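Local structure of Sec-alkylsulfatase (4AXH) at residues M225-R228 against G229-Q232; T512-A515 against L516-N519; K621-L624 against P625-I628. The protein hydrolyses (R)-secondary alkyl sulfates to (S)-alcohols and sulfate with strict inversion of configuration, as a zinc-dependent homodimer. One frame throughout, in Å; residues are numbered along the deposited sequence.

Interaction 1: residues M225-R228 against G229-Q232; sequences MARR and GQYQ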
ATOM      1  N   MET A 225      10.150   1.135 -12.786  1.00 44.19           N
ATOM      2  CA  MET A 225       8.911   1.772 -13.215  1.00 42.06           C
ATOM      3  C   MET A 225       8.941   2.010 -14.745  1.00 43.39           C
ATOM      4  O   MET A 225       8.012   1.612 -15.451  1.00 44.78           O
ATOM      5  CB  MET A 225       8.836   3.106 -12.487  1.00 44.10           C
ATOM      6  CG  MET A 225       7.504   3.485 -11.989  1.00 46.55           C
ATOM      7  SD  MET A 225       7.909   4.272 -10.388  1.00 48.02           S
ATOM      8  CE  MET A 225       7.163   3.248  -9.314  1.00 43.47           C
ATOM      9  N   ALA A 226      10.028   2.611 -15.252  1.00 36.37           N
ATOM     10  CA  ALA A 226      10.232   2.941 -16.670  1.00 35.34           C
ATOM     11  C   ALA A 226      10.229   1.743 -17.600  1.00 41.50           C
ATOM     12  O   ALA A 226       9.734   1.835 -18.726  1.00 42.65           O
ATOM     13  CB  ALA A 226      11.514   3.751 -16.865  1.00 35.17           C
ATOM     14  N   ARG A 227      10.801   0.637 -17.146  1.00 38.69           N
ATOM     15  CA  ARG A 227      10.894  -0.597 -17.912  1.00 38.08           C
ATOM     16  C   ARG A 227       9.564  -1.372 -17.853  1.00 44.96           C
ATOM     17  O   ARG A 227       9.110  -1.888 -18.875  1.00 44.98           O
ATOM     18  CB  ARG A 227      12.109  -1.410 -17.403  1.00 35.44           C
ATOM     19  CG  ARG A 227      12.230  -2.827 -17.894  1.00 32.86           C
ATOM     20  CD  ARG A 227      12.306  -2.990 -19.389  1.00 33.65           C
ATOM     21  NE  ARG A 227      12.315  -4.417 -19.695  1.00 38.76           N
ATOM     22  CZ  ARG A 227      11.776  -4.960 -20.774  1.00 50.97           C
ATOM     23  NH1 ARG A 227      11.196  -4.198 -21.690  1.00 34.34           N
ATOM     24  NH2 ARG A 227      11.830  -6.270 -20.958  1.00 44.93           N
ATOM     25  N   ARG A 228       8.937  -1.440 -16.661  1.00 43.24           N
ATOM     26  CA  ARG A 228       7.629  -2.072 -16.469  1.00 43.13           C
ATOM     27  C   ARG A 228       6.554  -1.283 -17.262  1.00 47.58           C
ATOM     28  O   ARG A 228       5.596  -1.880 -17.751  1.00 49.52           O
ATOM     29  CB  ARG A 228       7.260  -2.093 -14.977  1.00 43.53           C
ATOM     30  CG  ARG A 228       7.827  -3.261 -14.145  1.00 43.00           C
ATOM     31  CD  ARG A 228       7.607  -3.038 -12.642  1.00 42.06           C
ATOM     32  NE  ARG A 228       6.181  -3.031 -12.299  1.00 48.64           N
ATOM     33  CZ  ARG A 228       5.553  -4.004 -11.645  1.00 57.21           C
ATOM     34  NH1 ARG A 228       6.228  -5.049 -11.183  1.00 31.90           N
ATOM     35  NH2 ARG A 228       4.248  -3.923 -11.417  1.00 48.42           N
ATOM     36  N   GLY A 229       6.749   0.039 -17.381  1.00 42.12           N
ATOM     37  CA  GLY A 229       5.880   0.945 -18.114  1.00 41.32           C
ATOM     38  C   GLY A 229       5.837   0.649 -19.604  1.00 45.96           C
ATOM     39  O   GLY A 229       4.879   1.032 -20.289  1.00 47.18           O
ATOM     40  N   GLN A 230       6.862  -0.060 -20.125  1.00 40.81           N
ATOM     41  CA  GLN A 230       6.939  -0.447 -21.548  1.00 40.11           C
ATOM     42  C   GLN A 230       5.870  -1.471 -21.907  1.00 43.24           C
ATOM     43  O   GLN A 230       5.311  -1.477 -23.013  1.00 41.35           O
ATOM     44  CB  GLN A 230       8.355  -0.963 -21.882  1.00 41.09           C
ATOM     45  CG  GLN A 230       9.342   0.193 -22.051  1.00 44.07           C
ATOM     46  CD  GLN A 230      10.790  -0.194 -21.983  1.00 52.82           C
ATOM     47  OE1 GLN A 230      11.163  -1.357 -22.126  1.00 43.54           O
ATOM     48  NE2 GLN A 230      11.645   0.792 -21.749  1.00 51.91           N
ATOM     49  N   TYR A 231       5.560  -2.311 -20.919  1.00 42.89           N
ATOM     50  CA  TYR A 231       4.494  -3.303 -21.011  1.00 43.34           C
ATOM     51  C   TYR A 231       3.132  -2.589 -20.987  1.00 42.66           C
ATOM     52  O   TYR A 231       2.284  -2.886 -21.816  1.00 42.35           O
ATOM     53  CB  TYR A 231       4.640  -4.354 -19.890  1.00 45.17           C
ATOM     54  CG  TYR A 231       5.579  -5.487 -20.256  1.00 47.31           C
ATOM     55  CD1 TYR A 231       6.944  -5.264 -20.421  1.00 49.15           C
ATOM     56  CD2 TYR A 231       5.106  -6.788 -20.410  1.00 48.30           C
ATOM     57  CE1 TYR A 231       7.811  -6.305 -20.765  1.00 48.76           C
ATOM     58  CE2 TYR A 231       5.967  -7.842 -20.730  1.00 49.60           C
ATOM     59  CZ  TYR A 231       7.317  -7.593 -20.910  1.00 56.44           C
ATOM     60  OH  TYR A 231       8.149  -8.621 -21.252  1.00 55.12           O
ATOM     61  N   GLN A 232       2.970  -1.595 -20.106  1.00 35.92           N
ATOM     62  CA  GLN A 232       1.746  -0.816 -19.962  1.00 34.61           C
ATOM     63  C   GLN A 232       1.375  -0.049 -21.236  1.00 38.76           C
ATOM     64  O   GLN A 232       0.185   0.006 -21.602  1.00 38.22           O
ATOM     65  CB  GLN A 232       1.906   0.138 -18.767  1.00 35.13           C
ATOM     66  CG  GLN A 232       0.590   0.623 -18.168  1.00 22.65           C
ATOM     67  CD  GLN A 232       0.846   1.612 -17.076  1.00 36.78           C
ATOM     68  OE1 GLN A 232       1.541   1.322 -16.103  1.00 39.22           O
ATOM     69  NE2 GLN A 232       0.274   2.783 -17.191  1.00 32.96           N
TER
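Arg227 and Gln230 make the side-chain hydrogen bond of this helical turn. Arg227 NH1 donates to Gln230 OE1 at 2.9 Å, and the oxygen lies at the edge of the guanidinium, in its plane. The two chains cross at about a right angle, with guanidinium and amide planes 56° apart. The arginine has CG anti to its own N and then bends at chi2 (58°), which carries the guanidinium along the helix toward Gln230. The other arginine nitrogens look elsewhere: NE donates to the carbonyl of Phe656 and NH2 forms a salt bridge with Glu527.

Van der Waals contact joins the same guanidinium to Tyr231. CE1 of Tyr231 sits over one face of the group, 4.0 Å from Arg227 NH2, so that the ring presents its edge to the arginine, the planes 70° apart. Tyr231 OH bonds to Glu527 as well, so one carboxylate holds both side chains.

All of this lies on helix 222-233 of the metallo-beta-lactamase domain, which near its C-terminal end carries Gln232, a sulfate-binding residue.

The backbone bonds change character along the stretch. Gly229 N reaches Met225 O at 2.8 Å, an i to i+4 bond. The next two amides instead turn to carbonyls three residues back: Gln230 N to Arg227 O at 3.2 Å and Tyr231 N to Arg228 O at 3.2 Å. The helix is kinked here, where Gln230 N and Tyr231 N miss their bonds to the turn before.

The guanidinium of Arg228 points out of the turn. Its NH1 bonds to the carbonyl of Tyr435 of the second subunit, while NE and NH2 make weak bonds to the carbonyls of Arg323 and Pro322, both sulfate-binding residues.

Interaction 2: residues T512-A515 against L516-N519; sequences TENA and LWRN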
ATOM      1  N   THR A 512      -8.992  -9.981 -24.110  1.00 33.28           N
ATOM      2  CA  THR A 512      -9.171  -8.927 -23.088  1.00 31.79           C
ATOM      3  C   THR A 512      -9.753  -7.603 -23.558  1.00 35.63           C
ATOM      4  O   THR A 512      -9.338  -7.052 -24.591  1.00 35.96           O
ATOM      5  CB  THR A 512      -7.935  -8.727 -22.230  1.00 34.82           C
ATOM      6  OG1 THR A 512      -8.280  -7.872 -21.149  1.00 37.52           O
ATOM      7  CG2 THR A 512      -6.763  -8.121 -22.999  1.00 32.83           C
ATOM      8  N   GLU A 513     -10.691  -7.085 -22.739  1.00 30.12           N
ATOM      9  CA  GLU A 513     -11.393  -5.809 -22.877  1.00 28.62           C
ATOM     10  C   GLU A 513     -10.466  -4.652 -22.462  1.00 31.46           C
ATOM     11  O   GLU A 513     -10.597  -3.525 -22.959  1.00 31.13           O
ATOM     12  CB  GLU A 513     -12.625  -5.843 -21.958  1.00 29.69           C
ATOM     13  CG  GLU A 513     -13.315  -4.517 -21.749  1.00 32.92           C
ATOM     14  CD  GLU A 513     -14.709  -4.635 -21.192  1.00 36.90           C
ATOM     15  OE1 GLU A 513     -14.912  -5.466 -20.278  1.00 27.37           O
ATOM     16  OE2 GLU A 513     -15.598  -3.896 -21.678  1.00 24.80           O
ATOM     17  N   ASN A 514      -9.546  -4.950 -21.542  1.00 27.26           N
ATOM     18  CA  ASN A 514      -8.585  -4.026 -20.974  1.00 27.57           C
ATOM     19  C   ASN A 514      -7.458  -3.701 -21.932  1.00 33.31           C
ATOM     20  O   ASN A 514      -6.769  -4.598 -22.417  1.00 34.66           O
ATOM     21  CB  ASN A 514      -8.056  -4.578 -19.657  1.00 25.52           C
ATOM     22  CG  ASN A 514      -7.311  -3.540 -18.876  1.00 38.73           C
ATOM     23  OD1 ASN A 514      -6.181  -3.192 -19.211  1.00 34.71           O
ATOM     24  ND2 ASN A 514      -7.942  -3.001 -17.837  1.00 25.16           N
ATOM     25  N   ALA A 515      -7.267  -2.407 -22.183  1.00 29.94           N
ATOM     26  CA  ALA A 515      -6.257  -1.896 -23.100  1.00 29.98           C
ATOM     27  C   ALA A 515      -4.859  -2.075 -22.566  1.00 36.26           C
ATOM     28  O   ALA A 515      -3.964  -2.397 -23.336  1.00 39.30           O
ATOM     29  CB  ALA A 515      -6.511  -0.445 -23.398  1.00 30.41           C
ATOM     30  N   LEU A 516      -4.663  -1.893 -21.255  1.00 29.98           N
ATOM     31  CA  LEU A 516      -3.367  -2.043 -20.599  1.00 27.22           C
ATOM     32  C   LEU A 516      -3.009  -3.523 -20.576  1.00 33.84           C
ATOM     33  O   LEU A 516      -1.880  -3.873 -20.879  1.00 33.56           O
ATOM     34  CB  LEU A 516      -3.424  -1.425 -19.187  1.00 25.85           C
ATOM     35  CG  LEU A 516      -3.093   0.092 -19.058  1.00 29.42           C
ATOM     36  CD1 LEU A 516      -3.582   0.920 -20.218  1.00 29.43           C
ATOM     37  CD2 LEU A 516      -3.628   0.682 -17.796  1.00 31.85           C
ATOM     38  N   TRP A 517      -3.991  -4.413 -20.321  1.00 32.60           N
ATOM     39  CA  TRP A 517      -3.766  -5.864 -20.324  1.00 31.00           C
ATOM     40  C   TRP A 517      -3.402  -6.300 -21.724  1.00 36.55           C
ATOM     41  O   TRP A 517      -2.528  -7.142 -21.878  1.00 37.07           O
ATOM     42  CB  TRP A 517      -4.999  -6.610 -19.823  1.00 29.07           C
ATOM     43  CG  TRP A 517      -5.192  -6.594 -18.319  1.00 28.83           C
ATOM     44  CD1 TRP A 517      -5.013  -5.534 -17.472  1.00 31.24           C
ATOM     45  CD2 TRP A 517      -5.749  -7.661 -17.516  1.00 27.60           C
ATOM     46  NE1 TRP A 517      -5.315  -5.907 -16.178  1.00 30.21           N
ATOM     47  CE2 TRP A 517      -5.788  -7.200 -16.179  1.00 31.39           C
ATOM     48  CE3 TRP A 517      -6.152  -8.983 -17.790  1.00 27.21           C
ATOM     49  CZ2 TRP A 517      -6.182  -8.027 -15.116  1.00 29.89           C
ATOM     50  CZ3 TRP A 517      -6.567  -9.779 -16.750  1.00 27.61           C
ATOM     51  CH2 TRP A 517      -6.572  -9.306 -15.427  1.00 28.29           C
ATOM     52  N   ARG A 518      -4.029  -5.698 -22.748  1.00 34.15           N
ATOM     53  CA  ARG A 518      -3.717  -6.002 -24.147  1.00 33.96           C
ATOM     54  C   ARG A 518      -2.288  -5.564 -24.496  1.00 41.34           C
ATOM     55  O   ARG A 518      -1.571  -6.337 -25.137  1.00 44.40           O
ATOM     56  CB  ARG A 518      -4.756  -5.439 -25.143  1.00 27.24           C
ATOM     57  CG  ARG A 518      -4.497  -5.973 -26.547  1.00 32.48           C
ATOM     58  CD  ARG A 518      -5.207  -5.213 -27.639  1.00 30.34           C
ATOM     59  NE  ARG A 518      -4.825  -5.688 -28.970  1.00 22.53           N
ATOM     60  CZ  ARG A 518      -5.481  -6.632 -29.643  1.00 48.29           C
ATOM     61  NH1 ARG A 518      -6.515  -7.258 -29.091  1.00 44.48           N
ATOM     62  NH2 ARG A 518      -5.098  -6.971 -30.865  1.00 40.35           N
ATOM     63  N   ASN A 519      -1.868  -4.349 -24.063  1.00 35.20           N
ATOM     64  CA  ASN A 519      -0.508  -3.850 -24.277  1.00 33.55           C
ATOM     65  C   ASN A 519       0.520  -4.758 -23.571  1.00 38.27           C
ATOM     66  O   ASN A 519       1.564  -5.038 -24.145  1.00 40.36           O
ATOM     67  CB  ASN A 519      -0.370  -2.423 -23.782  1.00 24.95           C
ATOM     68  CG  ASN A 519      -1.099  -1.356 -24.582  1.00 37.55           C
ATOM     69  OD1 ASN A 519      -1.297  -1.468 -25.792  1.00 28.02           O
ATOM     70  ND2 ASN A 519      -1.454  -0.242 -23.932  1.00 29.34           N
TER
HETATM   71  O   HOH W   1      -8.736  -7.210 -27.119  1.00 40.85           O
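Thr512 touches the following helix through both branches of its side chain. CG2 lies 3.7 Å from Arg518 N, and OG1 approaches the CB of Trp517 at 3.8 Å, the two side chains crossing at about a right angle. OG1 stands opposite the threonine's own N (chi1 -170°), which turns it toward Asn514 N, from which it accepts at 3.2 Å, closing an ST turn just after helix 495-511. The carbonyl of Thr512 is joined to the end of Arg518 through one water, 2.6 Å from Thr512 O and 3.0 Å from Arg518 NH1; the water sits at the guanidinium edge, in its plane. Arg518 finds direct partners in the carbonyls of Ala243, through NE, and Thr100, through NH1.

Asn514 makes the side-chain cap of the helix. Its OD1 takes a hydrogen bond from Trp517 N at 2.7 Å and a weak one from Leu516 N. CG points away from the backbone N, which swings the amide over the start of the helix. There the amide crosses the tryptophan side chain at about a right angle, planes 48° apart, with OD1 3.1 Å from Trp517 CD1. ND2 makes weak bonds to the carbonyls of Ser415 and Tyr417, so the amide's orientation is set from both ends. The main-chain O of Asn514 accepts from Arg518 N.

Ala515 begins the regular turns: its O accepts from Asn519 N at 3.0 Å. The Asn519 side chain folds back beside that carbonyl, but its ND2 bonds to Gln232 O.

An asparagine N-cap reached through an ST turn thus starts helix 515-529 in the alkyl sulfatase dimerisation region. The first turn of that helix borders the active site, where Leu516 packs against the sulfate-binding residues Asn318 and Tyr417.

Interaction 3: residues K621-L624 against P625-I628; sequences KLDL and PTAI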
ATOM      1  N   LYS A 621      28.274  14.890 -17.165  1.00100.59           N
ATOM      2  CA  LYS A 621      28.877  15.795 -18.140  1.00100.72           C
ATOM      3  C   LYS A 621      30.236  16.260 -17.582  1.00106.55           C
ATOM      4  O   LYS A 621      31.233  16.237 -18.311  1.00107.07           O
ATOM      5  CB  LYS A 621      27.950  16.974 -18.477  1.00102.12           C
ATOM      6  CG  LYS A 621      27.394  16.853 -19.891  1.00108.13           C
ATOM      7  CD  LYS A 621      25.913  16.495 -19.908  1.00116.61           C
ATOM      8  CE  LYS A 621      25.517  15.080 -20.328  1.00124.90           C
ATOM      9  NZ  LYS A 621      26.448  14.006 -19.885  1.00131.15           N
ATOM     10  N   LEU A 622      30.268  16.616 -16.268  1.00102.80           N
ATOM     11  CA  LEU A 622      31.444  17.027 -15.489  1.00102.38           C
ATOM     12  C   LEU A 622      31.941  15.883 -14.592  1.00105.89           C
ATOM     13  O   LEU A 622      31.158  15.206 -13.930  1.00104.81           O
ATOM     14  CB  LEU A 622      31.141  18.296 -14.663  1.00102.57           C
ATOM     15  CG  LEU A 622      32.176  18.776 -13.628  1.00107.51           C
ATOM     16  CD1 LEU A 622      33.390  19.413 -14.292  1.00107.67           C
ATOM     17  CD2 LEU A 622      31.550  19.771 -12.690  1.00110.18           C
ATOM     18  N   ASP A 623      33.252  15.686 -14.598  1.00104.05           N
ATOM     19  CA  ASP A 623      33.982  14.655 -13.878  1.00104.94           C
ATOM     20  C   ASP A 623      34.401  15.173 -12.492  1.00109.79           C
ATOM     21  O   ASP A 623      34.553  16.382 -12.318  1.00109.43           O
ATOM     22  CB  ASP A 623      35.202  14.283 -14.751  1.00107.60           C
ATOM     23  CG  ASP A 623      36.241  13.353 -14.162  1.00124.93           C
ATOM     24  OD1 ASP A 623      35.853  12.289 -13.621  1.00127.17           O
ATOM     25  OD2 ASP A 623      37.450  13.648 -14.311  1.00131.95           O
ATOM     26  N   LEU A 624      34.568  14.266 -11.507  1.00107.39           N
ATOM     27  CA  LEU A 624      34.987  14.624 -10.144  1.00107.88           C
ATOM     28  C   LEU A 624      36.393  15.291 -10.083  1.00113.79           C
ATOM     29  O   LEU A 624      36.433  16.459  -9.695  1.00113.30           O
ATOM     30  CB  LEU A 624      34.867  13.432  -9.151  1.00107.82           C
ATOM     31  CG  LEU A 624      34.087  13.664  -7.855  1.00111.91           C
ATOM     32  CD1 LEU A 624      33.996  12.387  -7.030  1.00111.77           C
ATOM     33  CD2 LEU A 624      34.698  14.796  -7.038  1.00114.02           C
ATOM     34  N   PRO A 625      37.540  14.646 -10.470  1.00111.89           N
ATOM     35  CA  PRO A 625      38.835  15.362 -10.393  1.00112.14           C
ATOM     36  C   PRO A 625      38.941  16.613 -11.278  1.00116.50           C
ATOM     37  O   PRO A 625      39.620  17.568 -10.891  1.00116.39           O
ATOM     38  CB  PRO A 625      39.872  14.289 -10.729  1.00113.75           C
ATOM     39  CG  PRO A 625      39.131  13.262 -11.470  1.00117.85           C
ATOM     40  CD  PRO A 625      37.735  13.259 -10.947  1.00113.29           C
ATOM     41  N   THR A 626      38.224  16.626 -12.429  1.00112.62           N
ATOM     42  CA  THR A 626      38.127  17.758 -13.360  1.00112.31           C
ATOM     43  C   THR A 626      37.519  18.964 -12.617  1.00116.33           C
ATOM     44  O   THR A 626      38.006  20.088 -12.768  1.00115.94           O
ATOM     45  CB  THR A 626      37.288  17.335 -14.579  1.00121.66           C
ATOM     46  OG1 THR A 626      37.936  16.247 -15.240  1.00122.45           O
ATOM     47  CG2 THR A 626      37.038  18.472 -15.565  1.00120.11           C
ATOM     48  N   ALA A 627      36.477  18.706 -11.793  1.00113.10           N
ATOM     49  CA  ALA A 627      35.774  19.693 -10.974  1.00112.88           C
ATOM     50  C   ALA A 627      36.643  20.202  -9.837  1.00115.74           C
ATOM     51  O   ALA A 627      36.603  21.401  -9.552  1.00115.02           O
ATOM     52  CB  ALA A 627      34.500  19.092 -10.414  1.00113.73           C
ATOM     53  N   ILE A 628      37.418  19.289  -9.181  1.00111.84           N
ATOM     54  CA  ILE A 628      38.358  19.605  -8.092  1.00111.36           C
ATOM     55  C   ILE A 628      39.384  20.619  -8.591  1.00116.03           C
ATOM     56  O   ILE A 628      39.580  21.652  -7.943  1.00115.82           O
ATOM     57  CB  ILE A 628      39.074  18.345  -7.506  1.00114.12           C
ATOM     58  CG1 ILE A 628      38.101  17.217  -7.073  1.00114.08           C
ATOM     59  CG2 ILE A 628      40.057  18.712  -6.384  1.00115.23           C
ATOM     60  CD1 ILE A 628      37.095  17.537  -6.015  1.00119.01           C
TER
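Leu622 meets Ala627 on the apolar, close-packed side of this helix start, CD2 to CB at 3.8 Å. The other leucine methyl, CD1, comes to 4.0 Å from Thr626 CG2. Leu624 reaches one turn ahead, its CD2 touching Ile628 CD1 at 3.8 Å, their chains meeting at a slant. Backbone bonds close the first turn: Ala627 N donates to Asp623 O and more weakly to Leu624 O, while Ile628 N reaches Leu624 O at 3.0 Å.

The solvent side is polar and sparser. Here Asp623, the N-cap residue, and Thr626 cross at about a right angle, and Thr626 OG1 donates to Asp623 OD2 at 2.8 Å through the anti lone pair, the one pointing away from the other carboxylate oxygen. The threonine's chi1 of -61° sets OG1 beside its own N, on the side facing the aspartate, and sends CG2 toward Leu622. The exposed ring of Pro625 crosses the aspartate side chain obliquely, its CG 3.3 Å from Asp623 OD2.

In the C-terminal domain, the apolar side is continued by its neighbours: Leu622 packs on helix 611-618, Leu624 on Leu642 and Phe646 of helix 640-646, and Ala627 and Ile628 on Val633, just ahead of the outermost strand 634-637.

In the fold
Interactions 1 and 2 meet beside the active site although they belong to different family regions. Their centres are about 14 Å apart, and Gln232 O lies 2.9 Å from Asn519 ND2, a probable hydrogen bond, while Gln232 CG packs on Leu516 CG. Both border the sulfate site: Gln232 is itself a sulfate-binding residue, and Leu516 packs on two others, Asn318 and Tyr417. The side chain of Gln232 is about 10 Å from a zinc ion, and that of Leu516 about 12 Å. Interaction 3 stands apart in the C-terminal domain, its nearest atoms about 18 Å from interaction 1 and about 31 Å from interaction 2. It touches neither the annotated sites nor the second subunit, which interactions 1 and 2 both reach.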